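Local coordinates for protein H subunit of photosynthetic reaction center complex (Rhodopseudomonas palustris, PDB 6Z5S) that forms the H subunit of the bacterial photosynthetic reaction centre, probably capping the membrane-embedded core on its cytoplasmic side with a mostly soluble domain, at residues D[75-87]-D[104-116]. Numbering follows the deposited sequence.
Sequences STSNDRPNVALTP and ADGVGPGSYAQRA
Arg-80 lays its guanidinium flat over the ring of Tyr-112, the two planes only 6° apart and Arg-80 CZ 3.9 Å from the ring centroid, so the pair is both a parallel stack and a cation-pi contact. The Arg-80 side chain, bent at chi3 (74°), crosses that of Tyr-112 at about a right angle while the guanidinium stays flat on the ring; Val-83 CG1 lies over the opposite guanidinium face, offset toward its rim. The guanidinium edge meets the backbone where helix 102-105 ends. Arg-80 NH1 donates to Asp-105 O at 2.7 Å, and NH2 of the same residue reaches a lone pair of Gly-106 O at 2.9 Å in a nearly straight bond (169°), with a weak second bond to Tyr-112 O. A leucine in place of Arg-80 would probably leave these carbonyls without their donors and strip the Tyr-112 face of its cationic partner.

On one flank, Val-107 CG1 packs against Leu-85 CG at 3.9 Å and touches Val-83, while the methyl of Ala-84 sits against the Asp-105 carboxylate. On the other flank, Gln-114 N donates to Asn-78 O (3.3 Å), approaching from above the carbonyl plane. Asn-78 OD1 accepts from Ser-77 OG, and its ND2 bonds to the backbone of a neighbouring protein chain; an acidic side chain of that same chain pairs with Arg-115. Gly-106, with positive phi, breaks the helix at this point, and the Arg-80 guanidinium, taking up the carbonyls of Asp-105 and Gly-106 at the end of helix 102-105, joins two largely loop segments within the N-terminal region of the reaction-centre H-chain family.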
ATOM      1  N   SER D  75      13.565  27.817  -1.667  1.00 46.66           N
ATOM      2  CA  SER D  75      14.791  28.287  -1.027  1.00 46.66           C
ATOM      3  C   SER D  75      15.829  28.603  -2.101  1.00 46.66           C
ATOM      4  O   SER D  75      16.792  27.872  -2.328  1.00 46.66           O
ATOM      5  CB  SER D  75      15.306  27.247  -0.043  1.00 46.66           C
ATOM      6  OG  SER D  75      14.367  27.002   0.983  1.00 46.66           O
ATOM      7  N   THR D  76      15.613  29.736  -2.767  1.00 44.51           N
ATOM      8  CA  THR D  76      16.449  30.087  -3.908  1.00 44.51           C
ATOM      9  C   THR D  76      17.880  30.402  -3.489  1.00 44.51           C
ATOM     10  O   THR D  76      18.809  30.216  -4.281  1.00 44.51           O
ATOM     11  CB  THR D  76      15.831  31.264  -4.652  1.00 44.51           C
ATOM     12  OG1 THR D  76      14.472  30.953  -4.971  1.00 44.51           O
ATOM     13  CG2 THR D  76      16.578  31.534  -5.941  1.00 44.51           C
ATOM     14  N   SER D  77      18.084  30.855  -2.254  1.00 45.49           N
ATOM     15  CA  SER D  77      19.435  31.129  -1.789  1.00 45.49           C
ATOM     16  C   SER D  77      20.252  29.866  -1.563  1.00 45.49           C
ATOM     17  O   SER D  77      21.468  29.966  -1.382  1.00 45.49           O
ATOM     18  CB  SER D  77      19.391  31.939  -0.498  1.00 45.49           C
ATOM     19  OG  SER D  77      18.804  31.192   0.550  1.00 45.49           O
ATOM     20  N   ASN D  78      19.629  28.695  -1.572  1.00 45.84           N
ATOM     21  CA  ASN D  78      20.332  27.438  -1.372  1.00 45.84           C
ATOM     22  C   ASN D  78      20.855  26.842  -2.668  1.00 45.84           C
ATOM     23  O   ASN D  78      21.504  25.794  -2.631  1.00 45.84           O
ATOM     24  CB  ASN D  78      19.416  26.423  -0.686  1.00 45.84           C
ATOM     25  CG  ASN D  78      19.030  26.841   0.712  1.00 45.84           C
ATOM     26  OD1 ASN D  78      19.072  28.018   1.051  1.00 45.84           O
ATOM     27  ND2 ASN D  78      18.654  25.875   1.532  1.00 45.84           N
ATOM     28  N   ASP D  79      20.606  27.490  -3.807  1.00 45.86           N
ATOM     29  CA  ASP D  79      20.801  26.830  -5.091  1.00 45.86           C
ATOM     30  C   ASP D  79      22.268  26.647  -5.442  1.00 45.86           C
ATOM     31  O   ASP D  79      22.623  25.641  -6.065  1.00 45.86           O
ATOM     32  CB  ASP D  79      20.107  27.617  -6.194  1.00 45.86           C
ATOM     33  CG  ASP D  79      18.611  27.482  -6.147  1.00 45.86           C
ATOM     34  OD1 ASP D  79      18.109  26.750  -5.273  1.00 45.86           O
ATOM     35  OD2 ASP D  79      17.935  28.108  -6.984  1.00 45.86           O
ATOM     36  N   ARG D  80      23.128  27.593  -5.060  1.00 44.76           N
ATOM     37  CA  ARG D  80      24.498  27.655  -5.561  1.00 44.76           C
ATOM     38  C   ARG D  80      24.482  27.561  -7.079  1.00 44.76           C
ATOM     39  O   ARG D  80      24.938  26.559  -7.642  1.00 44.76           O
ATOM     40  CB  ARG D  80      25.365  26.540  -4.977  1.00 44.76           C
ATOM     41  CG  ARG D  80      25.648  26.666  -3.505  1.00 44.76           C
ATOM     42  CD  ARG D  80      26.551  25.545  -3.042  1.00 44.76           C
ATOM     43  NE  ARG D  80      27.926  25.720  -3.488  1.00 44.76           N
ATOM     44  CZ  ARG D  80      28.670  24.758  -4.017  1.00 44.76           C
ATOM     45  NH1 ARG D  80      29.910  25.016  -4.389  1.00 44.76           N
ATOM     46  NH2 ARG D  80      28.172  23.545  -4.183  1.00 44.76           N
ATOM     47  N   PRO D  81      23.963  28.565  -7.769  1.00 45.68           N
ATOM     48  CA  PRO D  81      23.774  28.450  -9.219  1.00 45.68           C
ATOM     49  C   PRO D  81      25.071  28.316  -9.992  1.00 45.68           C
ATOM     50  O   PRO D  81      25.231  27.386 -10.785  1.00 45.68           O
ATOM     51  CB  PRO D  81      23.054  29.754  -9.579  1.00 45.68           C
ATOM     52  CG  PRO D  81      22.537  30.284  -8.293  1.00 45.68           C
ATOM     53  CD  PRO D  81      23.503  29.861  -7.257  1.00 45.68           C
ATOM     54  N   ASN D  82      26.002  29.233  -9.775  1.00 46.95           N
ATOM     55  CA  ASN D  82      27.265  29.251 -10.499  1.00 46.95           C
ATOM     56  C   ASN D  82      28.326  28.544  -9.668  1.00 46.95           C
ATOM     57  O   ASN D  82      28.599  28.944  -8.532  1.00 46.95           O
ATOM     58  CB  ASN D  82      27.681  30.683 -10.815  1.00 46.95           C
ATOM     59  CG  ASN D  82      27.418  31.621  -9.665  1.00 46.95           C
ATOM     60  OD1 ASN D  82      26.315  31.656  -9.124  1.00 46.95           O
ATOM     61  ND2 ASN D  82      28.426  32.395  -9.285  1.00 46.95           N
ATOM     62  N   VAL D  83      28.914  27.495 -10.234  1.00 45.81           N
ATOM     63  CA  VAL D  83      29.930  26.696  -9.575  1.00 45.81           C
ATOM     64  C   VAL D  83      31.078  26.468 -10.553  1.00 45.81           C
ATOM     65  O   VAL D  83      31.075  26.975 -11.671  1.00 45.81           O
ATOM     66  CB  VAL D  83      29.373  25.358  -9.053  1.00 45.81           C
ATOM     67  CG1 VAL D  83      28.368  25.601  -7.954  1.00 45.81           C
ATOM     68  CG2 VAL D  83      28.727  24.595 -10.178  1.00 45.81           C
ATOM     69  N   ALA D  84      32.066  25.692 -10.112  1.00 45.13           N
ATOM     70  CA  ALA D  84      33.294  25.479 -10.878  1.00 45.13           C
ATOM     71  C   ALA D  84      33.098  24.301 -11.825  1.00 45.13           C
ATOM     72  O   ALA D  84      33.584  23.192 -11.604  1.00 45.13           O
ATOM     73  CB  ALA D  84      34.471  25.252  -9.941  1.00 45.13           C
ATOM     74  N   LEU D  85      32.382  24.561 -12.913  1.00 43.74           N
ATOM     75  CA  LEU D  85      32.049  23.529 -13.881  1.00 43.74           C
ATOM     76  C   LEU D  85      32.095  24.114 -15.280  1.00 43.74           C
ATOM     77  O   LEU D  85      31.796  25.291 -15.485  1.00 43.74           O
ATOM     78  CB  LEU D  85      30.662  22.940 -13.614  1.00 43.74           C
ATOM     79  CG  LEU D  85      30.559  21.873 -12.533  1.00 43.74           C
ATOM     80  CD1 LEU D  85      29.117  21.619 -12.214  1.00 43.74           C
ATOM     81  CD2 LEU D  85      31.221  20.605 -12.996  1.00 43.74           C
ATOM     82  N   THR D  86      32.469  23.281 -16.245  1.00 41.45           N
ATOM     83  CA  THR D  86      32.446  23.724 -17.627  1.00 41.45           C
ATOM     84  C   THR D  86      31.822  22.655 -18.511  1.00 41.45           C
ATOM     85  O   THR D  86      32.074  21.466 -18.320  1.00 41.45           O
ATOM     86  CB  THR D  86      33.854  24.071 -18.128  1.00 41.45           C
ATOM     87  OG1 THR D  86      33.768  24.583 -19.461  1.00 41.45           O
ATOM     88  CG2 THR D  86      34.768  22.860 -18.107  1.00 41.45           C
ATOM     89  N   PRO D  87      30.987  23.045 -19.468  1.00 39.33           N
ATOM     90  CA  PRO D  87      30.300  22.043 -20.289  1.00 39.33           C
ATOM     91  C   PRO D  87      31.281  21.219 -21.106  1.00 39.33           C
ATOM     92  O   PRO D  87      32.167  21.755 -21.772  1.00 39.33           O
ATOM     93  CB  PRO D  87      29.381  22.884 -21.179  1.00 39.33           C
ATOM     94  CG  PRO D  87      29.898  24.258 -21.091  1.00 39.33           C
ATOM     95  CD  PRO D  87      30.525  24.406 -19.758  1.00 39.33           C
ATOM     96  N   ALA D 104      36.890  20.458  -3.203  1.00 54.91           N
ATOM     97  CA  ALA D 104      36.786  21.817  -2.695  1.00 54.91           C
ATOM     98  C   ALA D 104      35.706  22.626  -3.394  1.00 54.91           C
ATOM     99  O   ALA D 104      35.096  23.499  -2.770  1.00 54.91           O
ATOM    100  CB  ALA D 104      38.128  22.536  -2.836  1.00 54.91           C
ATOM    101  N   ASP D 105      35.456  22.354  -4.674  1.00 53.61           N
ATOM    102  CA  ASP D 105      34.438  23.103  -5.397  1.00 53.61           C
ATOM    103  C   ASP D 105      33.038  22.742  -4.932  1.00 53.61           C
ATOM    104  O   ASP D 105      32.143  23.595  -4.943  1.00 53.61           O
ATOM    105  CB  ASP D 105      34.564  22.846  -6.892  1.00 53.61           C
ATOM    106  CG  ASP D 105      35.955  23.106  -7.408  1.00 53.61           C
ATOM    107  OD1 ASP D 105      36.746  23.744  -6.687  1.00 53.61           O
ATOM    108  OD2 ASP D 105      36.261  22.660  -8.531  1.00 53.61           O
ATOM    109  N   GLY D 106      32.826  21.498  -4.521  1.00 49.01           N
ATOM    110  CA  GLY D 106      31.491  21.050  -4.208  1.00 49.01           C
ATOM    111  C   GLY D 106      30.660  20.887  -5.460  1.00 49.01           C
ATOM    112  O   GLY D 106      29.640  21.558  -5.631  1.00 49.01           O
ATOM    113  N   VAL D 107      31.098  20.006  -6.356  1.00 44.01           N
ATOM    114  CA  VAL D 107      30.400  19.739  -7.603  1.00 44.01           C
ATOM    115  C   VAL D 107      30.207  18.239  -7.740  1.00 44.01           C
ATOM    116  O   VAL D 107      30.932  17.437  -7.150  1.00 44.01           O
ATOM    117  CB  VAL D 107      31.150  20.299  -8.827  1.00 44.01           C
ATOM    118  CG1 VAL D 107      31.309  21.793  -8.704  1.00 44.01           C
ATOM    119  CG2 VAL D 107      32.491  19.632  -8.973  1.00 44.01           C
ATOM    120  N   GLY D 108      29.208  17.866  -8.530  1.00 40.97           N
ATOM    121  CA  GLY D 108      28.898  16.477  -8.761  1.00 40.97           C
ATOM    122  C   GLY D 108      28.392  15.791  -7.516  1.00 40.97           C
ATOM    123  O   GLY D 108      27.628  16.361  -6.735  1.00 40.97           O
ATOM    124  N   PRO D 109      28.806  14.540  -7.308  1.00 41.73           N
ATOM    125  CA  PRO D 109      28.493  13.863  -6.043  1.00 41.73           C
ATOM    126  C   PRO D 109      29.018  14.591  -4.823  1.00 41.73           C
ATOM    127  O   PRO D 109      28.604  14.263  -3.707  1.00 41.73           O
ATOM    128  CB  PRO D 109      29.167  12.498  -6.201  1.00 41.73           C
ATOM    129  CG  PRO D 109      29.269  12.305  -7.647  1.00 41.73           C
ATOM    130  CD  PRO D 109      29.489  13.645  -8.251  1.00 41.73           C
ATOM    131  N   GLY D 110      29.908  15.560  -4.993  1.00 41.99           N
ATOM    132  CA  GLY D 110      30.415  16.352  -3.898  1.00 41.99           C
ATOM    133  C   GLY D 110      29.728  17.679  -3.699  1.00 41.99           C
ATOM    134  O   GLY D 110      30.247  18.520  -2.958  1.00 41.99           O
ATOM    135  N   SER D 111      28.579  17.897  -4.323  1.00 42.95           N
ATOM    136  CA  SER D 111      27.883  19.165  -4.210  1.00 42.95           C
ATOM    137  C   SER D 111      27.168  19.278  -2.873  1.00 42.95           C
ATOM    138  O   SER D 111      26.803  18.279  -2.250  1.00 42.95           O
ATOM    139  CB  SER D 111      26.875  19.313  -5.341  1.00 42.95           C
ATOM    140  OG  SER D 111      27.460  18.968  -6.574  1.00 42.95           O
ATOM    141  N   TYR D 112      26.974  20.516  -2.434  1.00 45.01           N
ATOM    142  CA  TYR D 112      26.196  20.800  -1.242  1.00 45.01           C
ATOM    143  C   TYR D 112      25.291  21.983  -1.525  1.00 45.01           C
ATOM    144  O   TYR D 112      25.436  22.678  -2.530  1.00 45.01           O
ATOM    145  CB  TYR D 112      27.090  21.082  -0.032  1.00 45.01           C
ATOM    146  CG  TYR D 112      28.099  22.178  -0.250  1.00 45.01           C
ATOM    147  CD1 TYR D 112      29.339  21.904  -0.791  1.00 45.01           C
ATOM    148  CD2 TYR D 112      27.811  23.487   0.089  1.00 45.01           C
ATOM    149  CE1 TYR D 112      30.260  22.896  -0.993  1.00 45.01           C
ATOM    150  CE2 TYR D 112      28.728  24.486  -0.108  1.00 45.01           C
ATOM    151  CZ  TYR D 112      29.951  24.185  -0.649  1.00 45.01           C
ATOM    152  OH  TYR D 112      30.876  25.177  -0.850  1.00 45.01           O
ATOM    153  N   ALA D 113      24.334  22.196  -0.638  1.00 45.41           N
ATOM    154  CA  ALA D 113      23.438  23.334  -0.731  1.00 45.41           C
ATOM    155  C   ALA D 113      23.897  24.427   0.219  1.00 45.41           C
ATOM    156  O   ALA D 113      24.468  24.156   1.276  1.00 45.41           O
ATOM    157  CB  ALA D 113      22.001  22.930  -0.406  1.00 45.41           C
ATOM    158  N   GLN D 114      23.645  25.673  -0.168  1.00 46.45           N
ATOM    159  CA  GLN D 114      23.976  26.814   0.676  1.00 46.45           C
ATOM    160  C   GLN D 114      22.935  26.929   1.787  1.00 46.45           C
ATOM    161  O   GLN D 114      22.096  27.830   1.819  1.00 46.45           O
ATOM    162  CB  GLN D 114      24.057  28.088  -0.150  1.00 46.45           C
ATOM    163  CG  GLN D 114      24.877  29.169   0.504  1.00 46.45           C
ATOM    164  CD  GLN D 114      26.331  28.792   0.613  1.00 46.45           C
ATOM    165  OE1 GLN D 114      26.932  28.320  -0.347  1.00 46.45           O
ATOM    166  NE2 GLN D 114      26.904  28.986   1.789  1.00 46.45           N
ATOM    167  N   ARG D 115      22.999  25.976   2.710  1.00 47.38           N
ATOM    168  CA  ARG D 115      22.094  25.969   3.843  1.00 47.38           C
ATOM    169  C   ARG D 115      22.444  27.094   4.809  1.00 47.38           C
ATOM    170  O   ARG D 115      23.492  27.737   4.713  1.00 47.38           O
ATOM    171  CB  ARG D 115      22.151  24.628   4.566  1.00 47.38           C
ATOM    172  CG  ARG D 115      21.813  23.437   3.708  1.00 47.38           C
ATOM    173  CD  ARG D 115      21.628  22.205   4.559  1.00 47.38           C
ATOM    174  NE  ARG D 115      20.259  22.045   5.008  1.00 47.38           N
ATOM    175  CZ  ARG D 115      19.845  21.064   5.795  1.00 47.38           C
ATOM    176  NH1 ARG D 115      20.698  20.150   6.225  1.00 47.38           N
ATOM    177  NH2 ARG D 115      18.577  21.003   6.151  1.00 47.38           N
ATOM    178  N   ALA D 116      21.544  27.330   5.756  1.00 53.18           N
ATOM    179  CA  ALA D 116      21.788  28.339   6.774  1.00 53.18           C
ATOM    180  C   ALA D 116      22.969  27.931   7.640  1.00 53.18           C
ATOM    181  O   ALA D 116      23.089  26.775   8.051  1.00 53.18           O
ATOM    182  CB  ALA D 116      20.544  28.535   7.634  1.00 53.18           C
TER